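Local atomic coordinates of N-hydroxyarylamine O-acetyltransferase (Bacillus cereus, PDB entry 4DMO), a protein that probably transfers acetyl groups to arylamines and N-hydroxyarylamines through a non-canonical catalytic triad. Residues A[12-17]-A[36-41]; A[135-140]-A[151-156]; A[163-168]-A[184-189]. One frame throughout, in Å; residues are numbered along the deposited sequence.

Contact 1. Residues A[12-17]-A[36-41]; sequences ARLHIE and QTVPFE
From the last turn of helix 5-14, Arg13 NH2 donates to Thr37 O, at the end of helix 27-37, over 3.0 Å. The bond is bent, and NH2 stands well above the carbonyl plane, 64° out of it. The chain arrives there because CG lies anti to the backbone N (chi1 -176°) and the aliphatic part then bends at chi2. Val38 CG2 sits over the centre of one guanidinium face, 4.2 Å from Arg13 CZ, and Pro39 CD approaches NH1. Both helices belong to the helical N-terminal part typical of arylamine N-acetyltransferases. The first closes in a Schellman motif with His15 at positive phi; from the second the chain leaves through Val38 and Pro39 for strand 40-41, at the edge of the five-stranded sheet beside 218-223. Arg13 NE also donates to Ile62 O and NH1 to Arg67 O; three backbone carbonyls restrict the turning of the group. Thr37 points at the other helix. Its OG1 lies between its own N and carbonyl carbon (chi1 57°), bonded back to Ala33 O, and Leu14 CD1 touches Thr37 OG1 at 3.7 Å. The methyl, Thr37 CG2, rests 3.8 Å from CD2 of the exposed His15 ring.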
loop_
_atom_site.group_PDB
_atom_site.type_symbol
_atom_site.label_atom_id
_atom_site.label_comp_id
_atom_site.label_asym_id
_atom_site.label_seq_id
_atom_site.Cartn_x
_atom_site.Cartn_y
_atom_site.Cartn_z
ATOM N N ALA A 12 8.099 -15.846 2.973
ATOM C CA ALA A 12 7.768 -16.725 1.858
ATOM C C ALA A 12 7.062 -15.951 0.733
ATOM O O ALA A 12 7.416 -16.069 -0.448
ATOM C CB ALA A 12 6.875 -17.899 2.358
ATOM N N ARG A 13 6.057 -15.167 1.110
ATOM C CA ARG A 13 5.322 -14.348 0.153
ATOM C C ARG A 13 6.275 -13.416 -0.609
ATOM O O ARG A 13 6.184 -13.279 -1.839
ATOM C CB ARG A 13 4.218 -13.563 0.873
ATOM C CG ARG A 13 3.331 -12.761 -0.055
ATOM C CD ARG A 13 2.464 -13.673 -0.940
ATOM N NE ARG A 13 1.410 -12.900 -1.562
ATOM C CZ ARG A 13 1.450 -12.348 -2.767
ATOM N NH1 ARG A 13 0.405 -11.636 -3.192
ATOM N NH2 ARG A 13 2.507 -12.478 -3.544
ATOM N N LEU A 14 7.210 -12.802 0.104
ATOM C CA LEU A 14 8.117 -11.836 -0.524
ATOM C C LEU A 14 9.276 -12.469 -1.259
ATOM O O LEU A 14 10.023 -11.774 -1.962
ATOM C CB LEU A 14 8.665 -10.844 0.513
ATOM C CG LEU A 14 7.866 -9.547 0.707
ATOM C CD1 LEU A 14 6.392 -9.844 0.937
ATOM C CD2 LEU A 14 8.431 -8.737 1.866
ATOM N N HIS A 15 9.432 -13.784 -1.108
ATOM C CA HIS A 15 10.576 -14.497 -1.707
ATOM C C HIS A 15 11.922 -13.957 -1.255
ATOM O O HIS A 15 12.850 -13.805 -2.062
ATOM C CB HIS A 15 10.524 -14.443 -3.231
ATOM C CG HIS A 15 9.250 -14.969 -3.804
ATOM N ND1 HIS A 15 8.676 -16.149 -3.380
ATOM C CD2 HIS A 15 8.429 -14.477 -4.762
ATOM C CE1 HIS A 15 7.562 -16.362 -4.058
ATOM N NE2 HIS A 15 7.398 -15.367 -4.909
ATOM N N ILE A 16 12.026 -13.668 0.035
ATOM C CA ILE A 16 13.292 -13.239 0.632
ATOM C C ILE A 16 13.688 -14.174 1.788
ATOM O O ILE A 16 12.867 -14.935 2.313
ATOM C CB ILE A 16 13.203 -11.811 1.191
ATOM C CG1 ILE A 16 12.207 -11.774 2.347
ATOM C CG2 ILE A 16 12.837 -10.854 0.079
ATOM C CD1 ILE A 16 11.985 -10.397 2.919
ATOM N N GLU A 17 14.948 -14.109 2.187
ATOM C CA GLU A 17 15.450 -14.994 3.237
ATOM C C GLU A 17 14.680 -14.857 4.566
ATOM O O GLU A 17 14.367 -13.760 5.009
ATOM C CB GLU A 17 16.940 -14.717 3.470
ATOM C CG GLU A 17 17.588 -15.674 4.467
ATOM C CD GLU A 17 18.995 -15.255 4.871
ATOM O OE1 GLU A 17 19.795 -14.948 3.957
ATOM O OE2 GLU A 17 19.297 -15.241 6.094
ATOM N N GLN A 36 7.274 -5.734 -5.185
ATOM C CA GLN A 36 7.467 -6.603 -6.349
ATOM C C GLN A 36 6.492 -7.789 -6.350
ATOM O O GLN A 36 6.170 -8.344 -7.407
ATOM C CB GLN A 36 8.938 -7.073 -6.443
ATOM C CG GLN A 36 9.949 -5.935 -6.741
ATOM C CD GLN A 36 9.643 -5.167 -8.054
ATOM O OE1 GLN A 36 9.436 -5.753 -9.104
ATOM N NE2 GLN A 36 9.660 -3.851 -7.977
ATOM N N THR A 37 5.977 -8.143 -5.174
ATOM C CA THR A 37 5.209 -9.377 -5.039
ATOM C C THR A 37 3.729 -9.201 -4.695
ATOM O O THR A 37 2.919 -9.981 -5.144
ATOM C CB THR A 37 5.873 -10.378 -3.995
ATOM O OG1 THR A 37 6.030 -9.754 -2.704
ATOM C CG2 THR A 37 7.230 -10.931 -4.500
ATOM N N VAL A 38 3.393 -8.204 -3.888
ATOM C CA VAL A 38 2.028 -7.983 -3.469
ATOM C C VAL A 38 1.444 -6.806 -4.190
ATOM O O VAL A 38 1.879 -5.676 -4.015
ATOM C CB VAL A 38 1.925 -7.704 -1.977
ATOM C CG1 VAL A 38 0.484 -7.724 -1.552
ATOM C CG2 VAL A 38 2.731 -8.726 -1.193
ATOM N N PRO A 39 0.457 -7.068 -5.039
ATOM C CA PRO A 39 -0.137 -5.976 -5.793
ATOM C C PRO A 39 -1.191 -5.187 -5.017
ATOM O O PRO A 39 -1.804 -5.659 -4.047
ATOM C CB PRO A 39 -0.770 -6.690 -6.976
ATOM C CG PRO A 39 -1.081 -8.017 -6.481
ATOM C CD PRO A 39 -0.063 -8.369 -5.453
ATOM N N PHE A 40 -1.388 -3.955 -5.482
ATOM C CA PHE A 40 -2.483 -3.112 -5.055
ATOM C C PHE A 40 -3.682 -3.543 -5.861
ATOM O O PHE A 40 -3.659 -3.467 -7.093
ATOM C CB PHE A 40 -2.116 -1.642 -5.342
ATOM C CG PHE A 40 -3.099 -0.616 -4.794
ATOM C CD1 PHE A 40 -3.087 -0.268 -3.455
ATOM C CD2 PHE A 40 -3.995 0.011 -5.626
ATOM C CE1 PHE A 40 -3.986 0.686 -2.953
ATOM C CE2 PHE A 40 -4.875 0.977 -5.142
ATOM C CZ PHE A 40 -4.881 1.311 -3.813
ATOM N N GLU A 41 -4.711 -4.053 -5.187
ATOM C CA GLU A 41 -5.912 -4.539 -5.886
ATOM C C GLU A 41 -7.189 -4.430 -5.051
ATOM O O GLU A 41 -7.173 -4.505 -3.821
ATOM C CB GLU A 41 -5.731 -5.981 -6.347
ATOM C CG GLU A 41 -5.386 -6.942 -5.220
ATOM C CD GLU A 41 -6.375 -8.079 -5.066
ATOM O OE1 GLU A 41 -7.608 -7.843 -5.098
ATOM O OE2 GLU A 41 -5.902 -9.197 -4.860
#

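Contact 2. Residues A[135-140]-A[151-156]; sequences APVPFL and YRIRKE
Ile153 presents its CD1 methyl to one face of the Phe139 ring, displaced from the centre toward the rim. In this CH-pi contact Ile153 CD1 lies 3.8 Å from the centroid of the Phe139 ring, 25° off its normal, and Phe139 CD1 is its nearest ring atom at 3.4 Å. Ile153 CG1 lies anti to its carbonyl carbon (chi1 -68°) and the chain continues extended, carrying CD1 over the ring face. On its other flank Ile153 CG1 meets Val137 CG1 at 3.6 Å, the two branched side chains crossing obliquely. No direct hydrogen bond joins the backbones. Instead a water donates to Pro138 O at 2.6 Å and accepts from Ile153 N at 2.9 Å, satisfying both groups where the strands stand apart. Outermost strand 137-138 pairs with 120-124, whose Leu123 also touches Ile153, while 149-158, last but one from the other end of the eight-stranded sheet, pairs with 163-168, whose Tyr163 meets the Phe139 ring edge-to-face. The sheet thus curls round on itself, consistent with the barrel-like second domain of this family, and Ala135 and Pro136 lean on helix 27-37.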
loop_
_atom_site.group_PDB
_atom_site.type_symbol
_atom_site.label_atom_id
_atom_site.label_comp_id
_atom_site.label_asym_id
_atom_site.label_seq_id
_atom_site.Cartn_x
_atom_site.Cartn_y
_atom_site.Cartn_z
ATOM N N ALA A 135 10.951 2.582 0.899
ATOM C CA ALA A 135 11.788 2.674 2.080
ATOM C C ALA A 135 11.051 3.496 3.129
ATOM O O ALA A 135 10.088 4.189 2.802
ATOM C CB ALA A 135 13.126 3.311 1.723
ATOM N N PRO A 136 11.473 3.408 4.395
ATOM C CA PRO A 136 10.914 4.285 5.426
ATOM C C PRO A 136 11.094 5.776 5.097
ATOM O O PRO A 136 12.101 6.189 4.539
ATOM C CB PRO A 136 11.725 3.912 6.683
ATOM C CG PRO A 136 12.203 2.549 6.429
ATOM C CD PRO A 136 12.498 2.509 4.953
ATOM N N VAL A 137 10.084 6.571 5.417
ATOM C CA VAL A 137 10.165 7.999 5.213
ATOM C C VAL A 137 10.310 8.657 6.586
ATOM O O VAL A 137 9.403 8.584 7.435
ATOM C CB VAL A 137 8.906 8.562 4.498
ATOM C CG1 VAL A 137 9.104 10.075 4.218
ATOM C CG2 VAL A 137 8.622 7.789 3.212
ATOM N N PRO A 138 11.457 9.294 6.815
ATOM C CA PRO A 138 11.701 9.918 8.114
ATOM C C PRO A 138 10.855 11.164 8.304
ATOM O O PRO A 138 10.759 12.019 7.426
ATOM C CB PRO A 138 13.179 10.282 8.052
ATOM C CG PRO A 138 13.439 10.527 6.580
ATOM C CD PRO A 138 12.543 9.547 5.848
ATOM N N PHE A 139 10.241 11.251 9.468
ATOM C CA PHE A 139 9.494 12.426 9.844
ATOM C C PHE A 139 10.389 13.681 9.924
ATOM O O PHE A 139 9.882 14.800 9.843
ATOM C CB PHE A 139 8.803 12.195 11.188
ATOM C CG PHE A 139 7.444 11.545 11.077
ATOM C CD1 PHE A 139 7.314 10.247 10.619
ATOM C CD2 PHE A 139 6.298 12.243 11.453
ATOM C CE1 PHE A 139 6.064 9.646 10.536
ATOM C CE2 PHE A 139 5.030 11.657 11.361
ATOM C CZ PHE A 139 4.920 10.349 10.914
ATOM N N LEU A 140 11.702 13.490 10.081
ATOM C CA LEU A 140 12.655 14.612 10.140
ATOM C C LEU A 140 12.661 15.446 8.867
ATOM O O LEU A 140 13.158 16.568 8.864
ATOM C CB LEU A 140 14.077 14.145 10.473
ATOM C CG LEU A 140 14.344 13.967 11.971
ATOM C CD1 LEU A 140 15.818 13.744 12.227
ATOM C CD2 LEU A 140 13.829 15.136 12.807
ATOM N N TYR A 151 9.626 11.486 -2.110
ATOM C CA TYR A 151 8.677 11.516 -0.995
ATOM C C TYR A 151 9.261 12.161 0.236
ATOM O O TYR A 151 10.423 11.946 0.540
ATOM C CB TYR A 151 8.233 10.089 -0.621
ATOM C CG TYR A 151 7.555 9.379 -1.749
ATOM C CD1 TYR A 151 8.295 8.730 -2.732
ATOM C CD2 TYR A 151 6.173 9.393 -1.869
ATOM C CE1 TYR A 151 7.664 8.075 -3.784
ATOM C CE2 TYR A 151 5.536 8.756 -2.932
ATOM C CZ TYR A 151 6.299 8.089 -3.875
ATOM O OH TYR A 151 5.682 7.463 -4.930
ATOM N N ARG A 152 8.454 12.945 0.948
ATOM C CA ARG A 152 8.909 13.580 2.181
ATOM C C ARG A 152 7.721 13.889 3.062
ATOM O O ARG A 152 6.593 14.111 2.586
ATOM C CB ARG A 152 9.689 14.884 1.886
ATOM C CG ARG A 152 8.803 16.113 1.730
ATOM C CD ARG A 152 9.549 17.383 1.285
ATOM N NE ARG A 152 8.620 18.422 0.812
ATOM C CZ ARG A 152 8.987 19.572 0.237
ATOM N NH1 ARG A 152 10.278 19.854 0.060
ATOM N NH2 ARG A 152 8.073 20.442 -0.183
ATOM N N ILE A 153 7.988 13.968 4.350
ATOM C CA ILE A 153 6.947 14.301 5.306
ATOM C C ILE A 153 7.086 15.747 5.759
ATOM O O ILE A 153 8.192 16.235 5.928
ATOM C CB ILE A 153 7.065 13.401 6.536
ATOM C CG1 ILE A 153 6.710 11.957 6.152
ATOM C CG2 ILE A 153 6.192 13.938 7.661
ATOM C CD1 ILE A 153 6.882 11.001 7.285
ATOM N N ARG A 154 5.970 16.435 5.953
ATOM C CA ARG A 154 6.008 17.744 6.580
ATOM C C ARG A 154 4.934 17.815 7.637
ATOM O O ARG A 154 3.834 17.284 7.464
ATOM C CB ARG A 154 5.854 18.876 5.555
ATOM C CG ARG A 154 7.049 19.002 4.615
ATOM C CD ARG A 154 7.159 20.422 4.012
ATOM N NE ARG A 154 6.109 20.701 3.030
ATOM C CZ ARG A 154 5.075 21.531 3.220
ATOM N NH1 ARG A 154 4.919 22.190 4.362
ATOM N NH2 ARG A 154 4.167 21.688 2.268
ATOM N N LYS A 155 5.278 18.424 8.760
ATOM C CA LYS A 155 4.287 18.739 9.773
ATOM C C LYS A 155 3.466 19.883 9.211
ATOM O O LYS A 155 3.999 20.935 8.878
ATOM C CB LYS A 155 4.963 19.141 11.088
ATOM C CG LYS A 155 4.090 18.968 12.330
ATOM C CD LYS A 155 4.819 19.475 13.591
ATOM C CE LYS A 155 4.127 19.044 14.887
ATOM N NZ LYS A 155 2.737 19.591 14.977
ATOM N N GLU A 156 2.173 19.656 9.056
ATOM C CA GLU A 156 1.291 20.669 8.514
ATOM C C GLU A 156 -0.176 20.366 8.784
ATOM O O GLU A 156 -0.720 19.334 8.385
ATOM C CB GLU A 156 1.504 20.834 7.026
ATOM C CG GLU A 156 0.640 21.934 6.457
ATOM C CD GLU A 156 0.960 22.242 5.012
ATOM O OE1 GLU A 156 0.101 21.955 4.157
ATOM O OE2 GLU A 156 2.067 22.773 4.732
HETATM O O HOH W 1 10.657 13.032 4.984
#

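Contact 3. Residues A[163-168]-A[184-189]. With KH2 (3-(1-methylpiperidinium-1-yl)propane-1-sulfonate), chain C.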
loop_
_atom_site.group_PDB
_atom_site.type_symbol
_atom_site.label_atom_id
_atom_site.label_comp_id
_atom_site.label_asym_id
_atom_site.label_seq_id
_atom_site.Cartn_x
_atom_site.Cartn_y
_atom_site.Cartn_z
ATOM N N TYR A 163 -0.159 16.020 9.753
ATOM C CA TYR A 163 1.058 15.788 8.963
ATOM C C TYR A 163 0.665 15.509 7.523
ATOM O O TYR A 163 -0.502 15.294 7.203
ATOM C CB TYR A 163 1.862 14.604 9.489
ATOM C CG TYR A 163 2.672 14.883 10.734
ATOM C CD1 TYR A 163 4.004 15.257 10.631
ATOM C CD2 TYR A 163 2.124 14.755 12.001
ATOM C CE1 TYR A 163 4.759 15.505 11.739
ATOM C CE2 TYR A 163 2.876 14.993 13.129
ATOM C CZ TYR A 163 4.206 15.370 12.988
ATOM O OH TYR A 163 5.010 15.638 14.085
ATOM N N ILE A 164 1.639 15.534 6.642
ATOM C CA ILE A 164 1.369 15.278 5.247
ATOM C C ILE A 164 2.500 14.484 4.649
ATOM O O ILE A 164 3.657 14.589 5.082
ATOM C CB ILE A 164 1.181 16.570 4.406
ATOM C CG1 ILE A 164 2.493 17.356 4.289
ATOM C CG2 ILE A 164 0.061 17.444 4.977
ATOM C CD1 ILE A 164 2.349 18.643 3.403
ATOM N N LEU A 165 2.130 13.675 3.657
ATOM C CA LEU A 165 3.090 13.020 2.794
ATOM C C LEU A 165 3.026 13.674 1.439
ATOM O O LEU A 165 1.995 13.614 0.744
ATOM C CB LEU A 165 2.786 11.537 2.655
ATOM C CG LEU A 165 3.835 10.908 1.760
ATOM C CD1 LEU A 165 5.147 10.828 2.494
ATOM C CD2 LEU A 165 3.405 9.550 1.253
ATOM N N GLU A 166 4.127 14.325 1.082
ATOM C CA GLU A 166 4.254 15.006 -0.176
ATOM C C GLU A 166 5.098 14.176 -1.114
ATOM O O GLU A 166 5.920 13.383 -0.700
ATOM C CB GLU A 166 4.946 16.358 0.030
ATOM C CG GLU A 166 4.015 17.527 0.210
ATOM C CD GLU A 166 4.765 18.779 0.582
ATOM O OE1 GLU A 166 5.828 18.647 1.226
ATOM O OE2 GLU A 166 4.317 19.883 0.209
ATOM N N MET A 167 4.910 14.389 -2.395
ATOM C CA MET A 167 5.624 13.609 -3.373
ATOM C C MET A 167 5.759 14.320 -4.716
ATOM O O MET A 167 4.975 15.226 -5.069
ATOM C CB MET A 167 4.894 12.291 -3.610
ATOM C CG MET A 167 3.574 12.454 -4.373
ATOM S SD MET A 167 2.508 10.986 -4.358
ATOM C CE MET A 167 1.061 11.551 -5.273
ATOM N N ARG A 168 6.730 13.863 -5.490
ATOM C CA ARG A 168 6.787 14.268 -6.875
ATOM C C ARG A 168 7.355 13.170 -7.765
ATOM O O ARG A 168 8.205 12.385 -7.319
ATOM C CB ARG A 168 7.586 15.562 -6.973
ATOM C CG ARG A 168 8.950 15.493 -6.375
ATOM C CD ARG A 168 9.531 16.911 -6.256
ATOM N NE ARG A 168 10.717 17.159 -7.080
ATOM C CZ ARG A 168 11.963 16.903 -6.701
ATOM N NH1 ARG A 168 12.203 16.347 -5.526
ATOM N NH2 ARG A 168 12.970 17.182 -7.509
ATOM N N LEU A 184 0.669 17.179 -2.573
ATOM C CA LEU A 184 0.128 16.462 -1.451
ATOM C C LEU A 184 -0.356 15.082 -1.878
ATOM O O LEU A 184 -1.144 14.973 -2.819
ATOM C CB LEU A 184 -1.025 17.254 -0.862
ATOM C CG LEU A 184 -1.738 16.599 0.315
ATOM C CD1 LEU A 184 -0.757 16.261 1.407
ATOM C CD2 LEU A 184 -2.860 17.518 0.844
ATOM N N GLY A 185 0.146 14.043 -1.191
ATOM C CA GLY A 185 -0.269 12.664 -1.427
ATOM C C GLY A 185 -1.427 12.364 -0.512
ATOM O O GLY A 185 -2.574 12.206 -0.929
ATOM N N TYR A 186 -1.124 12.332 0.770
ATOM C CA TYR A 186 -2.194 12.343 1.739
ATOM C C TYR A 186 -1.812 13.080 3.016
ATOM O O TYR A 186 -0.625 13.303 3.322
ATOM C CB TYR A 186 -2.659 10.927 2.059
ATOM C CG TYR A 186 -1.573 10.046 2.626
ATOM C CD1 TYR A 186 -0.894 9.127 1.820
ATOM C CD2 TYR A 186 -1.248 10.112 3.970
ATOM C CE1 TYR A 186 0.087 8.326 2.347
ATOM C CE2 TYR A 186 -0.274 9.303 4.505
ATOM C CZ TYR A 186 0.388 8.411 3.697
ATOM O OH TYR A 186 1.373 7.614 4.234
ATOM N N ALA A 187 -2.868 13.492 3.715
ATOM C CA ALA A 187 -2.770 14.060 5.029
ATOM C C ALA A 187 -3.139 12.977 6.025
ATOM O O ALA A 187 -4.018 12.141 5.754
ATOM C CB ALA A 187 -3.734 15.255 5.147
ATOM N N PHE A 188 -2.479 12.982 7.176
ATOM C CA PHE A 188 -2.808 12.040 8.244
ATOM C C PHE A 188 -2.611 12.669 9.616
ATOM O O PHE A 188 -1.932 13.675 9.733
ATOM C CB PHE A 188 -1.962 10.773 8.155
ATOM C CG PHE A 188 -0.474 11.007 8.339
ATOM C CD1 PHE A 188 0.305 11.463 7.289
ATOM C CD2 PHE A 188 0.139 10.748 9.553
ATOM C CE1 PHE A 188 1.674 11.661 7.452
ATOM C CE2 PHE A 188 1.502 10.962 9.718
ATOM C CZ PHE A 188 2.265 11.407 8.660
ATOM N N TYR A 189 -3.233 12.068 10.627
ATOM C CA TYR A 189 -3.026 12.422 12.019
ATOM C C TYR A 189 -1.982 11.467 12.636
ATOM O O TYR A 189 -2.020 10.256 12.383
ATOM C CB TYR A 189 -4.351 12.311 12.781
ATOM C CG TYR A 189 -5.415 13.273 12.337
ATOM C CD1 TYR A 189 -5.386 14.603 12.761
ATOM C CD2 TYR A 189 -6.465 12.865 11.486
ATOM C CE1 TYR A 189 -6.379 15.523 12.356
ATOM C CE2 TYR A 189 -7.481 13.786 11.072
ATOM C CZ TYR A 189 -7.406 15.115 11.521
ATOM O OH TYR A 189 -8.349 16.049 11.150
HETATM S S KH2 C . -0.816 20.521 -4.087
HETATM C C1 KH2 C . -2.433 20.591 -3.391
HETATM O O1 KH2 C . -0.707 19.555 -5.154
HETATM N N2 KH2 C . -3.842 21.683 -0.036
HETATM O O2 KH2 C . 0.218 20.217 -3.123
HETATM C C4 KH2 C . -2.718 21.535 -2.277
HETATM O O4 KH2 C . -0.373 21.783 -4.643
HETATM C C7 KH2 C . -3.283 20.895 -1.070
HETATM C C11 KH2 C . -2.820 22.410 0.633
HETATM C C12 KH2 C . -5.251 21.398 1.971
HETATM C C13 KH2 C . -6.092 22.571 0.095
HETATM C C14 KH2 C . -5.788 22.720 1.546
HETATM C C15 KH2 C . -4.772 22.602 -0.591
HETATM C C16 KH2 C . -4.499 20.772 0.855
#
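A classic beta bulge interrupts the pairing of 163-168 with 184-189: two residues, Gly185 and Tyr186, stand opposite the single residue Leu165, whose O accepts a 2.7 Å bond from Gly185 N and a weak one, 3.4 Å, from Tyr186 N. Met167 CE comes to 4.2 Å from Gly185 CA. Beyond the bulge the register is regular. Leu165 N meets Tyr186 O almost straight, and Tyr163 and Phe188 exchange bonds in both directions. With CG between backbone N and carbonyl carbon (chi1 63°), the Phe188 ring is swung across the strand, and Tyr163 CB lies over its face, 3.7 Å from the centroid; the Tyr163 and Phe188 ring planes are only 18° apart but overlap little. Tyr186 takes the same rotamer, and Leu165 CB sits over the centre of its ring while Leu165 CD2 touches Tyr186 CE1. These two strands are neighbours within the large antiparallel sheet, where 163-168 also pairs with 149-158, and 183-188 with 88-98. The Tyr186 ring also meets that of His110, and its OH makes a weak hydrogen bond to Glu125 OE1; these are probably the histidine and glutamate of the catalytic triad. On the face bearing Ile164, Glu166, Leu184 and Ala187, Leu184 CD1 packs on Ile164 CB at 3.6 Å. The second methyl of Leu184, CD2, lies 3.6 Å from C16 of KH2, whose sulfonate O2 accepts a 3.1 Å bond from Leu184 N. Tyr97, Trp104, Trp182 and Thr183 complete this pocket.

How the contacts relate
Contacts 2 and 3, their centres 9 Å apart, meet where strands 149-158 and 163-168 pair. The carboxylate of Glu166 in contact 3 holds both arginines of contact 2: Glu166 OE1 meets Arg152 NE at 2.8 Å and Glu166 OE2 meets Arg154 NH2 at 2.7 Å. KH2 touches contact 3 directly, whereas the Arg152 side chain lies about 8 Å from it and makes a cation-pi contact with Trp182 of the pocket. Through Tyr186, contact 3 also borders the probable active site. Contact 1 joins helix ends and leads into strand 40-41 of the other sheet; its nearest atoms are about 11 Å from contact 2 and about 10 Å from contact 3, which lies on the opposite side of the chain's centre.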